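Local coordinates for Lmo0488 protein (Listeria monocytogenes serovar 1/2a, PDB 5TED), which binds shikimate in its effector-binding domain and, as a LysR-type transcriptional regulator, activates protocatechuate biosynthesis genes in response, at residues 15-18 and 19-23; 45-48 and 49-53; 120-124 and 125-129; 142-146 and 147-151. One frame throughout, in Å; residues are numbered along the deposited sequence.

Contact 1 (15-18 and 19-23); sequences AHTV and PELVQ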
loop_
_atom_site.group_PDB
_atom_site.type_symbol
_atom_site.label_atom_id
_atom_site.label_comp_id
_atom_site.label_asym_id
_atom_site.label_seq_id
_atom_site.Cartn_x
_atom_site.Cartn_y
_atom_site.Cartn_z
ATOM N N ALA A 15 -7.614 -4.137 3.218
ATOM C CA ALA A 15 -7.501 -4.601 4.601
ATOM C C ALA A 15 -8.713 -5.433 5.017
ATOM O O ALA A 15 -8.564 -6.481 5.656
ATOM C CB ALA A 15 -7.322 -3.410 5.544
ATOM N N HIS A 16 -9.924 -4.970 4.685
ATOM C CA HIS A 16 -11.139 -5.590 5.214
ATOM C C HIS A 16 -12.274 -5.753 4.212
ATOM O O HIS A 16 -12.976 -6.773 4.242
ATOM C CB HIS A 16 -11.682 -4.785 6.391
ATOM C CG HIS A 16 -10.677 -4.570 7.481
ATOM N ND1 HIS A 16 -10.316 -5.556 8.373
ATOM C CD2 HIS A 16 -9.919 -3.489 7.790
ATOM C CE1 HIS A 16 -9.387 -5.091 9.191
ATOM N NE2 HIS A 16 -9.134 -3.836 8.863
ATOM N N THR A 17 -12.518 -4.742 3.371
ATOM C CA THR A 17 -13.729 -4.759 2.549
ATOM C C THR A 17 -13.672 -5.843 1.481
ATOM O O THR A 17 -14.599 -6.651 1.362
ATOM C CB THR A 17 -13.979 -3.380 1.933
ATOM O OG1 THR A 17 -14.292 -2.461 2.989
ATOM C CG2 THR A 17 -15.169 -3.438 0.961
ATOM N N VAL A 18 -12.606 -5.874 0.676
ATOM C CA VAL A 18 -12.483 -6.933 -0.331
ATOM C C VAL A 18 -12.434 -8.315 0.311
ATOM O O VAL A 18 -13.180 -9.203 -0.134
ATOM C CB VAL A 18 -11.284 -6.654 -1.253
ATOM C CG1 VAL A 18 -10.892 -7.893 -2.010
ATOM C CG2 VAL A 18 -11.659 -5.560 -2.230
ATOM N N PRO A 19 -11.632 -8.560 1.358
ATOM C CA PRO A 19 -11.678 -9.867 2.041
ATOM C C PRO A 19 -13.076 -10.267 2.485
ATOM O O PRO A 19 -13.474 -11.426 2.309
ATOM C CB PRO A 19 -10.763 -9.645 3.258
ATOM C CG PRO A 19 -9.775 -8.590 2.788
ATOM C CD PRO A 19 -10.600 -7.669 1.927
ATOM N N GLU A 20 -13.840 -9.322 3.049
ATOM C CA GLU A 20 -15.198 -9.620 3.502
ATOM C C GLU A 20 -16.099 -10.020 2.339
ATOM O O GLU A 20 -16.876 -10.979 2.439
ATOM C CB GLU A 20 -15.784 -8.407 4.229
ATOM C CG GLU A 20 -17.182 -8.686 4.880
ATOM C CD GLU A 20 -17.705 -7.513 5.723
ATOM O OE1 GLU A 20 -16.956 -6.537 5.929
ATOM O OE2 GLU A 20 -18.865 -7.571 6.188
ATOM N N LEU A 21 -16.020 -9.284 1.233
ATOM C CA LEU A 21 -16.807 -9.606 0.044
ATOM C C LEU A 21 -16.410 -10.958 -0.540
ATOM O O LEU A 21 -17.269 -11.782 -0.878
ATOM C CB LEU A 21 -16.617 -8.501 -1.005
ATOM C CG LEU A 21 -17.279 -7.154 -0.705
ATOM C CD1 LEU A 21 -16.827 -6.121 -1.691
ATOM C CD2 LEU A 21 -18.819 -7.287 -0.779
ATOM N N VAL A 22 -15.106 -11.204 -0.675
ATOM C CA VAL A 22 -14.641 -12.447 -1.294
ATOM C C VAL A 22 -14.986 -13.645 -0.424
ATOM O O VAL A 22 -15.446 -14.682 -0.916
ATOM C CB VAL A 22 -13.129 -12.367 -1.548
ATOM C CG1 VAL A 22 -12.567 -13.759 -1.807
ATOM C CG2 VAL A 22 -12.839 -11.438 -2.736
ATOM N N GLN A 23 -14.778 -13.522 0.885
ATOM C CA GLN A 23 -15.077 -14.631 1.781
ATOM C C GLN A 23 -16.566 -14.976 1.740
ATOM O O GLN A 23 -16.937 -16.149 1.622
ATOM C CB GLN A 23 -14.609 -14.289 3.201
ATOM C CG GLN A 23 -14.603 -15.475 4.172
ATOM C CD GLN A 23 -15.970 -15.793 4.718
ATOM O OE1 GLN A 23 -16.762 -14.897 4.990
ATOM N NE2 GLN A 23 -16.252 -17.073 4.893
HETATM O O HOH W 1 -15.277 -4.547 5.620
#
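A15 meets P19 through its backbone, the carbonyl O lying 3.8 Å from P19 CG where helix 17-26 begins. H16, at the N-cap position, opens the helical bonding with its carbonyl: E20 N donates to H16 O over 2.9 Å. The H16 ring makes no close contact with 19-23; its NE2 is hydrogen-bonded to S158 OG. T17 O takes the amide of L21, and T17 CG2, anti to the backbone N (OG1 at chi1 -67°), lies alongside L21 CD1 at 4.1 Å, the two side chains pointing the same way; T17 touches F208 and L21 touches F199 and Y203 of helix 191-208. A water donates to E20 OE1 at 2.6 Å and is only weakly linked to T17 OG1, while E20 OE2 pairs with Y203. V18 O receives V22 N at 2.8 Å with an N-H...O angle of 168°. V18 CG1 meets V22 CG2 at 4.1 Å; both valines also touch F38 of strand 35-41, within the beta-alpha-beta unit of strands 4-10 and 35-41. V22 packs against Y149 of the second subunit, P19 against its G143. P19 sits in the first turn, where an amide has no helical carbonyl four residues back, so its missing N-H costs no helical bond.

Contact 2 (45-48 and 49-53); sequences SIIP and DLKNE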
loop_
_atom_site.group_PDB
_atom_site.type_symbol
_atom_site.label_atom_id
_atom_site.label_comp_id
_atom_site.label_asym_id
_atom_site.label_seq_id
_atom_site.Cartn_x
_atom_site.Cartn_y
_atom_site.Cartn_z
ATOM N N SER A 45 -5.308 5.712 -11.959
ATOM C CA SER A 45 -4.724 4.595 -12.700
ATOM C C SER A 45 -5.745 3.487 -12.965
ATOM O O SER A 45 -5.711 2.856 -14.027
ATOM C CB SER A 45 -3.509 4.050 -11.947
ATOM O OG SER A 45 -3.822 2.881 -11.218
ATOM N N ILE A 46 -6.676 3.263 -12.031
ATOM C CA ILE A 46 -7.627 2.155 -12.132
ATOM C C ILE A 46 -8.552 2.329 -13.331
ATOM O O ILE A 46 -8.915 1.351 -14.000
ATOM C CB ILE A 46 -8.418 2.027 -10.814
ATOM C CG1 ILE A 46 -7.537 1.354 -9.747
ATOM C CG2 ILE A 46 -9.757 1.299 -11.033
ATOM C CD1 ILE A 46 -8.105 1.430 -8.324
ATOM N N ILE A 47 -8.969 3.564 -13.609
ATOM C CA ILE A 47 -9.927 3.794 -14.694
ATOM C C ILE A 47 -9.408 3.295 -16.038
ATOM O O ILE A 47 -10.145 2.571 -16.730
ATOM C CB ILE A 47 -10.318 5.281 -14.747
ATOM C CG1 ILE A 47 -11.067 5.702 -13.483
ATOM C CG2 ILE A 47 -11.113 5.570 -16.014
ATOM C CD1 ILE A 47 -12.412 5.028 -13.296
ATOM N N PRO A 48 -8.196 3.660 -16.486
ATOM C CA PRO A 48 -7.698 3.110 -17.760
ATOM C C PRO A 48 -7.646 1.593 -17.779
ATOM O O PRO A 48 -7.853 0.990 -18.841
ATOM C CB PRO A 48 -6.292 3.720 -17.883
ATOM C CG PRO A 48 -6.301 4.921 -17.010
ATOM C CD PRO A 48 -7.267 4.642 -15.897
ATOM N N ASP A 49 -7.333 0.954 -16.644
ATOM C CA ASP A 49 -7.249 -0.504 -16.626
ATOM C C ASP A 49 -8.617 -1.163 -16.662
ATOM O O ASP A 49 -8.713 -2.354 -16.996
ATOM C CB ASP A 49 -6.462 -0.988 -15.412
ATOM C CG ASP A 49 -4.971 -0.793 -15.579
ATOM O OD1 ASP A 49 -4.544 -0.590 -16.728
ATOM O OD2 ASP A 49 -4.219 -0.888 -14.587
ATOM N N LEU A 50 -9.678 -0.424 -16.340
ATOM C CA LEU A 50 -11.020 -0.906 -16.642
ATOM C C LEU A 50 -11.290 -0.801 -18.133
ATOM O O LEU A 50 -11.807 -1.742 -18.748
ATOM C CB LEU A 50 -12.070 -0.111 -15.869
ATOM C CG LEU A 50 -12.865 -0.660 -14.697
ATOM C CD1 LEU A 50 -14.041 0.288 -14.493
ATOM C CD2 LEU A 50 -13.357 -2.083 -14.922
ATOM N N LYS A 51 -10.934 0.341 -18.736
ATOM C CA LYS A 51 -11.214 0.550 -20.153
ATOM C C LYS A 51 -10.427 -0.423 -21.022
ATOM O O LYS A 51 -10.941 -0.902 -22.037
ATOM C CB LYS A 51 -10.882 1.985 -20.570
ATOM C CG LYS A 51 -11.860 3.015 -20.087
ATOM C CD LYS A 51 -11.320 4.424 -20.319
ATOM C CE LYS A 51 -12.295 5.475 -19.810
ATOM N NZ LYS A 51 -11.729 6.845 -19.975
ATOM N N ASN A 52 -9.177 -0.707 -20.657
ATOM C CA ASN A 52 -8.365 -1.646 -21.418
ATOM C C ASN A 52 -8.595 -3.084 -20.990
ATOM O O ASN A 52 -7.861 -3.974 -21.424
ATOM C CB ASN A 52 -6.874 -1.282 -21.314
ATOM C CG ASN A 52 -6.312 -1.466 -19.913
ATOM O OD1 ASN A 52 -6.832 -2.245 -19.109
ATOM N ND2 ASN A 52 -5.220 -0.757 -19.620
ATOM N N GLU A 53 -9.587 -3.323 -20.132
ATOM C CA GLU A 53 -10.067 -4.648 -19.761
ATOM C C GLU A 53 -9.064 -5.449 -18.950
ATOM O O GLU A 53 -9.244 -6.662 -18.799
ATOM C CB GLU A 53 -10.479 -5.446 -21.002
ATOM C CG GLU A 53 -11.613 -4.785 -21.783
ATOM C CD GLU A 53 -11.989 -5.547 -23.033
ATOM O OE1 GLU A 53 -11.659 -5.068 -24.145
ATOM O OE2 GLU A 53 -12.611 -6.620 -22.902
HETATM O O HOH W 2 -4.433 0.222 -12.052
#
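S45 and D49, one turn apart on helix 43-51, are joined through a water in the periplasmic-binding-protein-like fold of the LysR effector domain, and the contact runs to the helix's C-terminal end. Polar side chains line one flank. The water lies 2.9 Å from S45 OG and donates to D49 OD2. The other carboxylate oxygen, D49 OD1, accepts from N52 ND2 at 3.0 Å on its anti lone pair, and D49 OD1 lies close to the N52 amide plane. D49 is thus gripped through both oxygens, which should fix the rotation of its carboxylate. N52 reaches back because CG stands between its own N and carbonyl carbon (chi1 67°), and its OD1 accepts from K54 N just beyond the helix.

Backbone bonds continue through the turn. I46 O takes L50 N at 3.0 Å, I47 O takes K51 N and, weakly, L50 N as well, and P48 O takes N52 N at 2.8 Å. P48 has no N-H to return to the turn before, and the helix is kinked there.

Apolar contact lies on other flanks. I46 and L50 both touch A58 of strand 57-60, with I47 and L50 on I69 of strand 69-84; the I46 side chain is about 6 Å from the bound shikimate. The extended K51 chain slants across I47 before its NZ forms a salt bridge with E66, and in passing K51 CE comes within 4.0 Å of I47 CG2.

Contact 3 (120-124 and 125-129); sequences SLFAE and INIQP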
loop_
_atom_site.group_PDB
_atom_site.type_symbol
_atom_site.label_atom_id
_atom_site.label_comp_id
_atom_site.label_asym_id
_atom_site.label_seq_id
_atom_site.Cartn_x
_atom_site.Cartn_y
_atom_site.Cartn_z
ATOM N N SER A 120 -12.782 20.104 -2.654
ATOM C CA SER A 120 -14.027 20.852 -2.529
ATOM C C SER A 120 -14.289 21.256 -1.083
ATOM O O SER A 120 -14.805 22.353 -0.836
ATOM C CB SER A 120 -15.200 20.049 -3.098
ATOM O OG SER A 120 -15.626 19.039 -2.205
ATOM N N LEU A 121 -13.889 20.425 -0.117
ATOM C CA LEU A 121 -14.062 20.788 1.287
ATOM C C LEU A 121 -13.252 22.034 1.638
ATOM O O LEU A 121 -13.737 22.918 2.352
ATOM C CB LEU A 121 -13.659 19.616 2.183
ATOM C CG LEU A 121 -14.466 18.321 2.056
ATOM C CD1 LEU A 121 -13.990 17.268 3.069
ATOM C CD2 LEU A 121 -15.929 18.637 2.263
ATOM N N PHE A 122 -12.009 22.114 1.158
ATOM C CA PHE A 122 -11.192 23.294 1.430
ATOM C C PHE A 122 -11.704 24.505 0.665
ATOM O O PHE A 122 -11.682 25.629 1.181
ATOM C CB PHE A 122 -9.720 23.037 1.070
ATOM C CG PHE A 122 -8.981 22.184 2.065
ATOM C CD1 PHE A 122 -8.684 22.666 3.334
ATOM C CD2 PHE A 122 -8.541 20.910 1.715
ATOM C CE1 PHE A 122 -8.009 21.871 4.258
ATOM C CE2 PHE A 122 -7.845 20.112 2.625
ATOM C CZ PHE A 122 -7.575 20.597 3.898
ATOM N N ALA A 123 -12.148 24.304 -0.577
ATOM C CA ALA A 123 -12.709 25.418 -1.333
ATOM C C ALA A 123 -14.002 25.916 -0.695
ATOM O O ALA A 123 -14.270 27.123 -0.680
ATOM C CB ALA A 123 -12.930 25.006 -2.786
ATOM N N GLU A 124 -14.817 25.002 -0.164
ATOM C CA GLU A 124 -16.065 25.408 0.478
ATOM C C GLU A 124 -15.810 26.382 1.621
ATOM O O GLU A 124 -16.534 27.371 1.777
ATOM C CB GLU A 124 -16.813 24.186 1.002
ATOM C CG GLU A 124 -18.068 24.520 1.773
ATOM C CD GLU A 124 -18.874 23.291 2.124
ATOM O OE1 GLU A 124 -18.583 22.205 1.570
ATOM O OE2 GLU A 124 -19.800 23.412 2.954
ATOM N N ILE A 125 -14.793 26.111 2.437
ATOM C CA ILE A 125 -14.471 26.958 3.580
ATOM C C ILE A 125 -13.441 28.005 3.160
ATOM O O ILE A 125 -12.857 28.694 4.004
ATOM C CB ILE A 125 -13.991 26.110 4.775
ATOM C CG1 ILE A 125 -12.761 25.278 4.398
ATOM C CG2 ILE A 125 -15.110 25.192 5.253
ATOM C CD1 ILE A 125 -12.040 24.663 5.589
ATOM N N ASN A 126 -13.206 28.116 1.851
ATOM C CA ASN A 126 -12.328 29.139 1.272
ATOM C C ASN A 126 -10.961 29.178 1.960
ATOM O O ASN A 126 -10.473 30.232 2.367
ATOM C CB ASN A 126 -13.009 30.512 1.320
ATOM C CG ASN A 126 -12.572 31.422 0.185
ATOM O OD1 ASN A 126 -13.000 31.256 -0.959
ATOM N ND2 ASN A 126 -11.720 32.395 0.501
ATOM N N ILE A 127 -10.326 28.015 2.067
ATOM C CA ILE A 127 -9.001 27.877 2.662
ATOM C C ILE A 127 -8.078 27.212 1.654
ATOM O O ILE A 127 -8.474 26.263 0.965
ATOM C CB ILE A 127 -9.041 27.076 3.979
ATOM C CG1 ILE A 127 -9.735 27.892 5.067
ATOM C CG2 ILE A 127 -7.643 26.645 4.403
ATOM C CD1 ILE A 127 -9.777 27.184 6.400
ATOM N N GLN A 128 -6.848 27.721 1.568
ATOM C CA GLN A 128 -5.804 27.170 0.711
ATOM C C GLN A 128 -4.833 26.417 1.609
ATOM O O GLN A 128 -3.971 27.038 2.251
ATOM C CB GLN A 128 -5.085 28.296 -0.033
ATOM C CG GLN A 128 -5.964 29.066 -1.014
ATOM C CD GLN A 128 -5.384 30.435 -1.369
ATOM O OE1 GLN A 128 -5.059 31.236 -0.490
ATOM N NE2 GLN A 128 -5.246 30.702 -2.666
ATOM N N PRO A 129 -4.923 25.095 1.707
ATOM C CA PRO A 129 -4.102 24.394 2.697
ATOM C C PRO A 129 -2.616 24.529 2.384
ATOM O O PRO A 129 -2.210 24.574 1.222
ATOM C CB PRO A 129 -4.591 22.946 2.583
ATOM C CG PRO A 129 -5.020 22.838 1.159
ATOM C CD PRO A 129 -5.698 24.157 0.876
#
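F122 and P129 form the dense part of this contact, the proline ring lying over one face of the phenyl ring. P129 CG stands 4.0 Å from the ring centroid and only 8° off the normal, a CH-pi contact, while P129 CB meets CE1 and CZ toward the far end of the ring. With CG anti to its carbonyl carbon (chi1 -76°), F122 carries the ring to the side where the returning chain passes. I127 CG2 approaches F122 CD1 obliquely at 4.2 Å, and Y105 of strand 104-108 meets the phenyl edge-to-face.

Next to this apolar patch helix 115-124 ends in a Schellman motif. I127 N points almost straight at F122 O (2.9 Å, N-H...O angle 176°), and N126 N reaches A123 O at 2.9 Å from above the carbonyl plane. N126 is the C-prime residue with positive phi, which turns the chain back toward strand 130-135. I125 tucks CG1 against L121 O at 3.3 Å, while its amide bonds weakly to the same carbonyl.

The other side is looser and faces solvent. A123 and N126 are exposed and meet mainly through that one backbone bond, the N126 side chain leading off from the helix. E124 is exposed as well; its chain is extended, and OE1 is hydrogen-bonded to H175 NE2.

Contact 4 (142-146 and 147-151); sequences VGLVS and VDYGI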
loop_
_atom_site.group_PDB
_atom_site.type_symbol
_atom_site.label_atom_id
_atom_site.label_comp_id
_atom_site.label_asym_id
_atom_site.label_seq_id
_atom_site.Cartn_x
_atom_site.Cartn_y
_atom_site.Cartn_z
ATOM N N VAL A 142 -0.109 8.107 7.028
ATOM C CA VAL A 142 -0.110 8.087 8.488
ATOM C C VAL A 142 1.301 7.832 9.027
ATOM O O VAL A 142 1.664 8.321 10.114
ATOM C CB VAL A 142 -1.139 7.078 9.029
ATOM C CG1 VAL A 142 -0.793 5.648 8.642
ATOM C CG2 VAL A 142 -1.279 7.249 10.554
ATOM N N GLY A 143 2.135 7.118 8.268
ATOM C CA GLY A 143 3.523 6.947 8.677
ATOM C C GLY A 143 4.216 8.279 8.896
ATOM O O GLY A 143 4.886 8.488 9.912
ATOM N N LEU A 144 4.030 9.217 7.961
ATOM C CA LEU A 144 4.662 10.528 8.088
ATOM C C LEU A 144 3.986 11.378 9.160
ATOM O O LEU A 144 4.670 12.148 9.855
ATOM C CB LEU A 144 4.666 11.253 6.738
ATOM C CG LEU A 144 5.603 10.640 5.688
ATOM C CD1 LEU A 144 5.233 11.157 4.313
ATOM C CD2 LEU A 144 7.055 10.980 6.014
ATOM N N VAL A 145 2.662 11.252 9.336
ATOM C CA VAL A 145 2.025 11.999 10.422
ATOM C C VAL A 145 2.590 11.548 11.755
ATOM O O VAL A 145 2.819 12.359 12.660
ATOM C CB VAL A 145 0.490 11.844 10.406
ATOM C CG1 VAL A 145 -0.094 12.627 11.581
ATOM C CG2 VAL A 145 -0.097 12.357 9.127
ATOM N N SER A 146 2.863 10.243 11.875
ATOM C CA SER A 146 3.328 9.655 13.122
ATOM C C SER A 146 4.685 10.201 13.561
ATOM O O SER A 146 4.994 10.168 14.760
ATOM C CB SER A 146 3.411 8.134 12.949
ATOM O OG SER A 146 3.467 7.475 14.198
ATOM N N VAL A 147 5.494 10.708 12.634
ATOM C CA VAL A 147 6.741 11.376 12.988
ATOM C C VAL A 147 6.572 12.895 12.973
ATOM O O VAL A 147 7.558 13.633 12.923
ATOM C CB VAL A 147 7.911 10.919 12.097
ATOM C CG1 VAL A 147 8.183 9.418 12.291
ATOM C CG2 VAL A 147 7.641 11.221 10.641
ATOM N N ASP A 148 5.326 13.370 12.992
ATOM C CA ASP A 148 5.012 14.797 13.033
ATOM C C ASP A 148 5.668 15.548 11.880
ATOM O O ASP A 148 6.077 16.705 12.022
ATOM C CB ASP A 148 5.380 15.410 14.392
ATOM C CG ASP A 148 4.711 16.768 14.635
ATOM O OD1 ASP A 148 3.710 17.079 13.972
ATOM O OD2 ASP A 148 5.183 17.519 15.506
ATOM N N TYR A 149 5.768 14.886 10.727
ATOM C CA TYR A 149 6.212 15.556 9.516
ATOM C C TYR A 149 5.116 16.447 8.938
ATOM O O TYR A 149 5.411 17.341 8.139
ATOM C CB TYR A 149 6.694 14.525 8.483
ATOM C CG TYR A 149 7.438 15.180 7.334
ATOM C CD1 TYR A 149 8.653 15.833 7.540
ATOM C CD2 TYR A 149 6.914 15.168 6.058
ATOM C CE1 TYR A 149 9.328 16.458 6.484
ATOM C CE2 TYR A 149 7.575 15.781 4.993
ATOM C CZ TYR A 149 8.779 16.420 5.210
ATOM O OH TYR A 149 9.413 17.026 4.147
ATOM N N GLY A 150 3.872 16.241 9.350
ATOM C CA GLY A 150 2.764 17.070 8.917
ATOM C C GLY A 150 1.492 16.538 9.538
ATOM O O GLY A 150 1.515 15.601 10.344
ATOM N N ILE A 151 0.371 17.146 9.158
ATOM C CA ILE A 151 -0.947 16.621 9.500
ATOM C C ILE A 151 -1.587 16.100 8.218
ATOM O O ILE A 151 -1.092 16.325 7.116
ATOM C CB ILE A 151 -1.850 17.672 10.178
ATOM C CG1 ILE A 151 -2.216 18.799 9.201
ATOM C CG2 ILE A 151 -1.210 18.200 11.474
ATOM C CD1 ILE A 151 -3.288 19.752 9.779
#
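L144 O is the hub of the first shell, accepting two amides where helix 138-146 gives way to loop. Y149 N reaches it at 3.1 Å, tilted moderately from the carbonyl plane, and V147 N at 3.2 Å from the opposite face, well above that plane. V147 CG2 presses on the same oxygen at 3.2 Å, placed there because CG2 stands between its own backbone N and carbonyl carbon. Y149 CB adds a further contact at 3.4 Å, leaving the oxygen closely surrounded. V145 O takes D148 N at 2.7 Å, again from above its carbonyl plane.

The side chains follow this backbone. L144 and Y149 lie side by side and point the same way, L144 CD2 meeting the tyrosine ring obliquely at CD2, 4.2 Å away. V145 turns both methyls to the returning loop, with CG1 3.6 Å from G150 O and CG2 near the carbonyl carbon of I151.

Together the bonds from Y149 N to L144 O and from D148 N to V145 O make a Schellman motif, with D148 at C-prime and phi 56°. The reversal sends the chain through G150 into strand 152-155.

Farther out, V145 rests on V82, I106 and V165, and I151 joins strand 104-108 by backbone bonds to S104 and I106. S146 OG is held by N164 N. On the outward flank L144 packs on F38 and V147 on Q23, both of the second subunit.

Overall arrangement
The four contacts come in series along the chain, all inside the LysR effector-binding domain. Contacts 1 and 2 lie on helices 17-26 and 43-51, which flank strand 35-41 in sequence; contacts 3 and 4 lie at the ends of helices 115-124 and 138-146, separated by strand 130-135. Centres are about 22 Å apart within each of these pairs, whereas those of contacts 1 and 3 are about 34 Å apart, on opposite sides of the chain's centre. Of the four, contact 2 comes nearest to shikimate. Contacts 1 and 4 both touch the second subunit, so the helix 17-26 side of one domain packs on the helix 138-146 side of the other, consistent with the antiparallel pairing of effector domains in LysR-type regulators.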